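Local coordinates for oxygen-independent coproporphyrinogen III oxidase (Escherichia coli, PDB 1OLT), which catalyses the anaerobic, S-adenosyl-L-methionine-dependent oxidative decarboxylation of coproporphyrinogen III to protoporphyrinogen IX in heme biosynthesis, using a [4Fe-4S] cluster, at residues E34-Q39 with G333-Q338; E132-N137 with L322-S327; Q348-D351 with N355-W358. All coordinates share one frame; numbering follows the deposited sequence.

Contact 1 (E34-Q39 with G333-Q338); sequences EDFGEQ and GDCYAQ
The backbone oxygen Tyr336 O sits over the centre of one face of the Phe36 ring, 4.2 Å from Phe36 CZ, while the Tyr336 side chain leaves on the other side of its strand and, in the conformer described, its OH is hydrogen-bonded to Tyr26 O. The strand neighbours Cys335 and Ala337 also touch the ring. Cys335 meets the far end of the phenyl group: its CB lies 3.8 Å from Phe36 CZ, and its SG lies 3.9 Å from Phe36 CE2. The sulfur is nearly in the ring plane, 83° off the normal, which makes this an edge-on sulfur-aromatic contact. Ala337 takes the next ring position, its CB 3.9 Å from Phe36 CE1. With CG anti to the backbone N (chi1 -172°), Phe36 extends its ring from the loop across to the strand, although the two backbones stay well apart. Strand 335-339 is the middle one of a three-stranded antiparallel sheet, flanked by 329-332 and 357-362, and the phenyl group packs on the side of it that carries Cys335 and Ala337. That side continues onto strand 357-362, where Cys335 touches Ala362 and Ala337 touches Leu357. Directly after Phe36, Gly37 is the N-cap of helix 38-45. In that same conformer the Tyr336 side chain comes within about 5 Å (nearest atoms) of that of Ile329, a residue that binds S-adenosyl-L-methionine.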
# COMPACT_ATOMS: atom_id res chain seq x y z
N GLU A 34 -15.28 -14.43 -9.87
CA GLU A 34 -15.68 -13.92 -11.17
C GLU A 34 -17.18 -13.87 -11.33
O GLU A 34 -17.67 -13.31 -12.29
CB GLU A 34 -15.03 -14.74 -12.28
CG GLU A 34 -13.51 -14.62 -12.26
CD GLU A 34 -12.82 -15.43 -13.36
OE1 GLU A 34 -13.44 -15.65 -14.41
OE2 GLU A 34 -11.64 -15.85 -13.15
N ASP A 35 -17.91 -14.43 -10.37
CA ASP A 35 -19.35 -14.38 -10.32
C ASP A 35 -19.88 -13.01 -9.93
O ASP A 35 -21.01 -12.69 -10.23
CB ASP A 35 -19.85 -15.42 -9.31
CG ASP A 35 -19.72 -16.87 -9.84
OD1 ASP A 35 -19.65 -17.06 -11.09
OD2 ASP A 35 -19.69 -17.88 -9.06
N PHE A 36 -19.05 -12.22 -9.26
CA PHE A 36 -19.34 -10.82 -8.93
C PHE A 36 -19.35 -9.97 -10.19
O PHE A 36 -18.31 -9.70 -10.82
CB PHE A 36 -18.30 -10.27 -7.94
CG PHE A 36 -18.63 -8.90 -7.40
CD1 PHE A 36 -18.31 -7.76 -8.11
CD2 PHE A 36 -19.21 -8.75 -6.14
CE1 PHE A 36 -18.59 -6.46 -7.60
CE2 PHE A 36 -19.51 -7.45 -5.64
CZ PHE A 36 -19.20 -6.33 -6.38
N GLY A 37 -20.53 -9.54 -10.54
CA GLY A 37 -20.76 -8.88 -11.79
C GLY A 37 -21.16 -7.42 -11.65
O GLY A 37 -21.12 -6.77 -10.58
N GLU A 38 -21.62 -6.92 -12.78
CA GLU A 38 -21.90 -5.53 -12.95
C GLU A 38 -23.01 -5.09 -12.06
O GLU A 38 -22.99 -3.97 -11.58
CB GLU A 38 -22.30 -5.29 -14.38
CG GLU A 38 -22.52 -3.84 -14.72
CD GLU A 38 -21.30 -2.96 -14.51
OE1 GLU A 38 -20.14 -3.43 -14.37
OE2 GLU A 38 -21.53 -1.75 -14.51
N GLN A 39 -24.01 -5.95 -11.81
CA GLN A 39 -25.07 -5.43 -11.00
C GLN A 39 -24.56 -5.25 -9.56
O GLN A 39 -24.93 -4.31 -8.86
CB GLN A 39 -26.38 -6.32 -11.15
CG GLN A 39 -27.01 -6.24 -12.60
CD GLN A 39 -27.31 -4.80 -13.07
OE1 GLN A 39 -28.08 -4.10 -12.41
NE2 GLN A 39 -26.71 -4.38 -14.19
N GLY A 333 -18.93 0.48 -0.99
CA GLY A 333 -20.21 -0.03 -0.46
C GLY A 333 -20.20 -1.46 0.12
O GLY A 333 -20.97 -2.29 -0.30
N ASP A 334 -19.23 -1.73 0.99
CA ASP A 334 -18.95 -3.06 1.51
C ASP A 334 -18.75 -4.17 0.44
O ASP A 334 -19.14 -5.33 0.65
CB ASP A 334 -19.99 -3.47 2.57
CG ASP A 334 -20.20 -2.35 3.63
OD1 ASP A 334 -19.25 -1.83 4.27
OD2 ASP A 334 -21.28 -1.87 3.77
N CYS A 335 -18.11 -3.80 -0.69
CA CYS A 335 -17.69 -4.76 -1.68
C CYS A 335 -16.27 -4.48 -2.12
O CYS A 335 -15.79 -3.37 -2.00
CB CYS A 335 -18.59 -4.77 -2.94
SG CYS A 335 -20.30 -5.09 -2.64
N TYR A 336 -15.56 -5.50 -2.56
CA TYR A 336 -14.31 -5.35 -3.28
C TYR A 336 -14.55 -5.82 -4.73
O TYR A 336 -15.24 -6.78 -4.96
CB TYR A 336 -13.14 -6.11 -2.63
CG TYR A 336 -12.91 -5.85 -1.14
CD1 TYR A 336 -13.26 -4.62 -0.56
CD2 TYR A 336 -12.35 -6.82 -0.31
CE1 TYR A 336 -13.05 -4.36 0.80
CE2 TYR A 336 -12.15 -6.58 1.08
CZ TYR A 336 -12.50 -5.33 1.62
OH TYR A 336 -12.35 -5.06 2.97
N ALA A 337 -13.95 -5.12 -5.69
CA ALA A 337 -14.07 -5.43 -7.10
C ALA A 337 -12.75 -5.14 -7.77
O ALA A 337 -12.13 -4.10 -7.53
CB ALA A 337 -15.18 -4.56 -7.70
N GLN A 338 -12.32 -6.00 -8.66
CA GLN A 338 -11.04 -5.82 -9.31
C GLN A 338 -11.20 -5.89 -10.81
O GLN A 338 -11.92 -6.75 -11.32
CB GLN A 338 -10.02 -6.92 -8.92
CG GLN A 338 -8.61 -6.64 -9.32
CD GLN A 338 -7.57 -7.65 -8.78
OE1 GLN A 338 -7.93 -8.77 -8.46
NE2 GLN A 338 -6.30 -7.22 -8.68

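Contact 2 (E132-N137 with L322-S327); sequences ENFQFN and LGMGVS
Phe134 and Leu322 cross at about a right angle, with the outer end of the phenyl ring against one methyl of the leucine. Leu322 CD2 is 3.8 Å from Phe134 CZ and 4.0 Å from Phe134 CE1, an oblique approach in which the methyl stands neither squarely over the face nor at the rim. In Leu322 CG is anti to the backbone N (chi1 177°), and the second torsion (66°) then turns CD2, rather than CD1, to the ring. Met324, two residues on and also directed at Phe134, comes to the other side of CZ: its SD lies 4.2 Å from Phe134 CE2 and 5.2 Å from the ring centroid, 66° off the normal. This is an oblique Met-aromatic contact, less certain than the leucine one because Met324 was modelled in two conformers. All three side chains are buried, and the meeting is wholly apolar. Beyond Met324 the chain turns through Gly325 to Ser327, which lines an S-adenosylmethionine pocket; there Ser327 OG donates a 2.6 Å hydrogen bond to Val326 O. Strand 320-324 runs parallel to strand 53-62 of the radical SAM sheet, with Leu322 bonded through its backbone to Ser54 and Tyr56. Phe134, just past helix 120-133, packs also on Leu55 of strand 53-62 and Val105 of strand 105-112, while Met324 touches Glu92 and Ile93 of helix 80-96.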
# COMPACT_ATOMS: atom_id res chain seq x y z
N GLU A 132 -11.90 16.68 -15.00
CA GLU A 132 -13.10 17.04 -15.72
C GLU A 132 -14.20 16.05 -15.52
O GLU A 132 -15.31 16.37 -15.83
CB GLU A 132 -12.82 17.20 -17.23
CG GLU A 132 -11.99 18.46 -17.44
CD GLU A 132 -11.74 18.77 -18.91
OE1 GLU A 132 -11.90 17.85 -19.76
OE2 GLU A 132 -11.34 19.93 -19.16
N ASN A 133 -13.91 14.84 -15.03
CA ASN A 133 -14.96 13.84 -14.87
C ASN A 133 -15.36 13.51 -13.43
O ASN A 133 -16.37 12.86 -13.23
CB ASN A 133 -14.56 12.56 -15.61
CG ASN A 133 -14.75 12.73 -17.09
OD1 ASN A 133 -15.86 12.72 -17.53
ND2 ASN A 133 -13.65 12.96 -17.86
N PHE A 134 -14.55 13.96 -12.47
CA PHE A 134 -14.85 13.84 -11.05
C PHE A 134 -14.67 15.21 -10.42
O PHE A 134 -13.85 16.02 -10.89
CB PHE A 134 -13.89 12.84 -10.34
CG PHE A 134 -13.95 11.43 -10.87
CD1 PHE A 134 -14.86 10.53 -10.38
CD2 PHE A 134 -13.04 10.99 -11.84
CE1 PHE A 134 -14.88 9.23 -10.83
CE2 PHE A 134 -13.05 9.70 -12.30
CZ PHE A 134 -13.97 8.82 -11.79
N GLN A 135 -15.40 15.46 -9.35
CA GLN A 135 -15.29 16.68 -8.59
C GLN A 135 -14.25 16.55 -7.45
O GLN A 135 -14.49 15.88 -6.46
CB GLN A 135 -16.67 17.06 -8.01
CG GLN A 135 -16.70 18.54 -7.61
CD GLN A 135 -18.08 19.09 -7.25
OE1 GLN A 135 -19.14 18.58 -7.72
NE2 GLN A 135 -18.09 20.16 -6.43
N PHE A 136 -13.12 17.23 -7.60
CA PHE A 136 -12.01 17.15 -6.65
C PHE A 136 -12.18 18.20 -5.59
O PHE A 136 -12.46 19.38 -5.91
CB PHE A 136 -10.68 17.42 -7.35
CG PHE A 136 -10.10 16.25 -8.01
CD1 PHE A 136 -10.78 15.62 -9.06
CD2 PHE A 136 -8.91 15.75 -7.60
CE1 PHE A 136 -10.24 14.54 -9.69
CE2 PHE A 136 -8.36 14.62 -8.22
CZ PHE A 136 -9.05 14.02 -9.26
N ASN A 137 -12.00 17.81 -4.33
CA ASN A 137 -11.91 18.80 -3.25
C ASN A 137 -10.61 19.62 -3.51
O ASN A 137 -9.59 19.11 -3.98
CB ASN A 137 -11.82 18.17 -1.84
CG ASN A 137 -13.07 17.42 -1.44
OD1 ASN A 137 -14.14 17.61 -2.03
ND2 ASN A 137 -12.95 16.57 -0.41
N LEU A 322 -12.47 4.01 -5.73
CA LEU A 322 -12.61 3.55 -7.08
C LEU A 322 -11.25 3.37 -7.72
O LEU A 322 -10.45 4.31 -7.82
CB LEU A 322 -13.43 4.54 -7.93
CG LEU A 322 -13.57 4.16 -9.38
CD1 LEU A 322 -14.41 2.89 -9.61
CD2 LEU A 322 -14.15 5.36 -10.21
N GLY A 323 -11.02 2.17 -8.22
CA GLY A 323 -9.77 1.81 -8.79
C GLY A 323 -9.95 1.69 -10.30
O GLY A 323 -10.88 1.00 -10.78
N MET A 324 -9.09 2.37 -11.05
CA MET A 324 -9.16 2.38 -12.54
C MET A 324 -7.85 1.85 -13.09
O MET A 324 -6.80 1.99 -12.45
CB MET A 324 -9.36 3.80 -13.04
CG MET A 324 -10.76 4.40 -12.83
SD MET A 324 -10.69 6.23 -12.68
CE MET A 324 -10.32 6.38 -10.94
N GLY A 325 -7.89 1.22 -14.26
CA GLY A 325 -6.72 0.67 -14.92
C GLY A 325 -6.53 -0.83 -14.64
O GLY A 325 -7.25 -1.47 -13.84
N VAL A 326 -5.60 -1.42 -15.35
CA VAL A 326 -5.36 -2.84 -15.26
C VAL A 326 -4.98 -3.23 -13.80
O VAL A 326 -4.17 -2.58 -13.19
CB VAL A 326 -4.22 -3.28 -16.30
CG1 VAL A 326 -2.85 -2.74 -15.92
CG2 VAL A 326 -4.14 -4.75 -16.38
N SER A 327 -5.62 -4.29 -13.29
CA SER A 327 -5.47 -4.84 -11.94
C SER A 327 -6.07 -4.01 -10.82
O SER A 327 -6.08 -4.49 -9.69
CB SER A 327 -4.02 -5.16 -11.59
OG SER A 327 -3.29 -4.01 -11.14

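Contact 3 (Q348-D351 with N355-W358); sequences QQVD and NALW
Gln349 reaches from helix 343-353 to the start of strand 357-362 and donates a hydrogen bond from NE2 to Leu357 O. The two elements form a tight helix-turn-strand unit, in which the helix links two neighbouring antiparallel strands, 335-339 and 357-362, of a three-stranded sheet. The bond is of ordinary length and fairly straight, 2.8 Å between Gln349 NE2 and Leu357 O with 161° at the hydrogen. The acceptor lies in the plane of the Gln349 amide, whereas the amide nitrogen approaches from a position tilted 31° out of the Leu357 carbonyl plane. Nearer the helix, the aliphatic part of the same side chain runs alongside the backbone of the incoming segment: Gln349 CG is 3.1 Å from Asn355 O, and Gln349 CB is 3.5 Å from that oxygen. An extended chain makes this possible; CG is anti to the backbone N (chi1 -162°) and the carbons beyond continue straight, which brings the amide nitrogen within bonding distance of Leu357 O. Beside it, Val350 lays one branch on the turn, with CG2 4.0 Å from Ala356 CB and 3.9 Å from Asn355 C. Farther out, the Ala356 backbone is bonded to Gln340, its methyl touches Asn339, and Leu357 turns the end of its side chain away to Phe41 of helix 38-45 and Arg96 of helix 80-96. Val350 in turn packs on Gln91 of helix 80-96. Gln340 also fixes the rotation of the Gln349 amide from its other end, its NE2 being hydrogen-bonded to Gln349 OE1.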
# COMPACT_ATOMS: atom_id res chain seq x y z
N GLN A 348 -9.65 -5.33 -24.06
CA GLN A 348 -10.77 -5.94 -24.74
C GLN A 348 -12.09 -5.67 -24.02
O GLN A 348 -13.10 -5.32 -24.66
CB GLN A 348 -10.54 -7.45 -24.96
CG GLN A 348 -11.59 -8.10 -25.86
CD GLN A 348 -11.32 -9.62 -26.08
OE1 GLN A 348 -10.17 -10.02 -26.35
NE2 GLN A 348 -12.35 -10.43 -25.96
N GLN A 349 -12.11 -5.79 -22.70
CA GLN A 349 -13.38 -5.54 -22.01
C GLN A 349 -13.73 -4.05 -21.97
O GLN A 349 -14.89 -3.68 -22.12
CB GLN A 349 -13.36 -6.16 -20.60
CG GLN A 349 -14.76 -6.31 -20.02
CD GLN A 349 -14.75 -6.88 -18.58
OE1 GLN A 349 -14.06 -7.83 -18.33
NE2 GLN A 349 -15.56 -6.31 -17.67
N VAL A 350 -12.74 -3.16 -21.82
CA VAL A 350 -13.05 -1.74 -21.84
C VAL A 350 -13.66 -1.38 -23.21
O VAL A 350 -14.67 -0.67 -23.30
CB VAL A 350 -11.85 -0.90 -21.53
CG1 VAL A 350 -12.05 0.58 -21.88
CG2 VAL A 350 -11.49 -1.03 -20.06
N ASP A 351 -13.06 -1.91 -24.27
CA ASP A 351 -13.54 -1.62 -25.62
C ASP A 351 -14.97 -2.12 -25.80
O ASP A 351 -15.84 -1.44 -26.42
CB ASP A 351 -12.58 -2.23 -26.66
CG ASP A 351 -13.04 -1.98 -28.09
OD1 ASP A 351 -13.25 -0.81 -28.49
OD2 ASP A 351 -13.32 -2.90 -28.84
N ASN A 355 -15.96 -0.96 -19.26
CA ASN A 355 -15.31 -1.26 -17.99
C ASN A 355 -14.52 -2.59 -18.07
O ASN A 355 -14.67 -3.38 -19.02
CB ASN A 355 -16.39 -1.32 -16.83
CG ASN A 355 -17.31 -2.48 -16.95
OD1 ASN A 355 -18.46 -2.35 -17.47
ND2 ASN A 355 -16.86 -3.62 -16.53
N ALA A 356 -13.72 -2.85 -17.06
CA ALA A 356 -12.90 -4.04 -17.03
C ALA A 356 -13.18 -4.88 -15.79
O ALA A 356 -12.33 -5.65 -15.37
CB ALA A 356 -11.43 -3.65 -17.09
N LEU A 357 -14.36 -4.76 -15.21
CA LEU A 357 -14.69 -5.53 -14.00
C LEU A 357 -14.52 -7.01 -14.26
O LEU A 357 -15.13 -7.57 -15.18
CB LEU A 357 -16.12 -5.25 -13.51
CG LEU A 357 -16.58 -6.09 -12.31
CD1 LEU A 357 -15.83 -5.81 -11.11
CD2 LEU A 357 -18.06 -5.80 -12.06
N TRP A 358 -13.69 -7.63 -13.43
CA TRP A 358 -13.31 -9.04 -13.57
C TRP A 358 -13.88 -9.90 -12.45
O TRP A 358 -14.56 -10.90 -12.70
CB TRP A 358 -11.79 -9.12 -13.55
CG TRP A 358 -11.22 -10.47 -13.57
CD1 TRP A 358 -11.72 -11.56 -14.21
CD2 TRP A 358 -10.02 -10.88 -12.95
NE1 TRP A 358 -10.88 -12.63 -14.02
CE2 TRP A 358 -9.85 -12.25 -13.23
CE3 TRP A 358 -9.06 -10.22 -12.17
CZ2 TRP A 358 -8.78 -12.98 -12.75
CZ3 TRP A 358 -7.97 -10.93 -11.71
CH2 TRP A 358 -7.84 -12.32 -11.99

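How the contacts relate
From the N terminus, residues 34-39 open the longest loop, closed when 333-338, at the start of strand 335-339, is reached 294 residues on in contact 1. Contact 2 is nested within it: 132-137, at the end of helix 120-133, meets strand 320-324. Contact 3 follows in series, closing the short connection from helix 343-353 into strand 357-362. Gln338 of contact 1 links all three, since its NE2 probably bonds Ser327 O of contact 2 and its O probably bonds Trp358 N of contact 3. Together they tie the N-terminal segment and the radical SAM sheet to the small antiparallel sheet. Contacts 2 and 3 do not touch; their nearest atoms are about 6 Å apart.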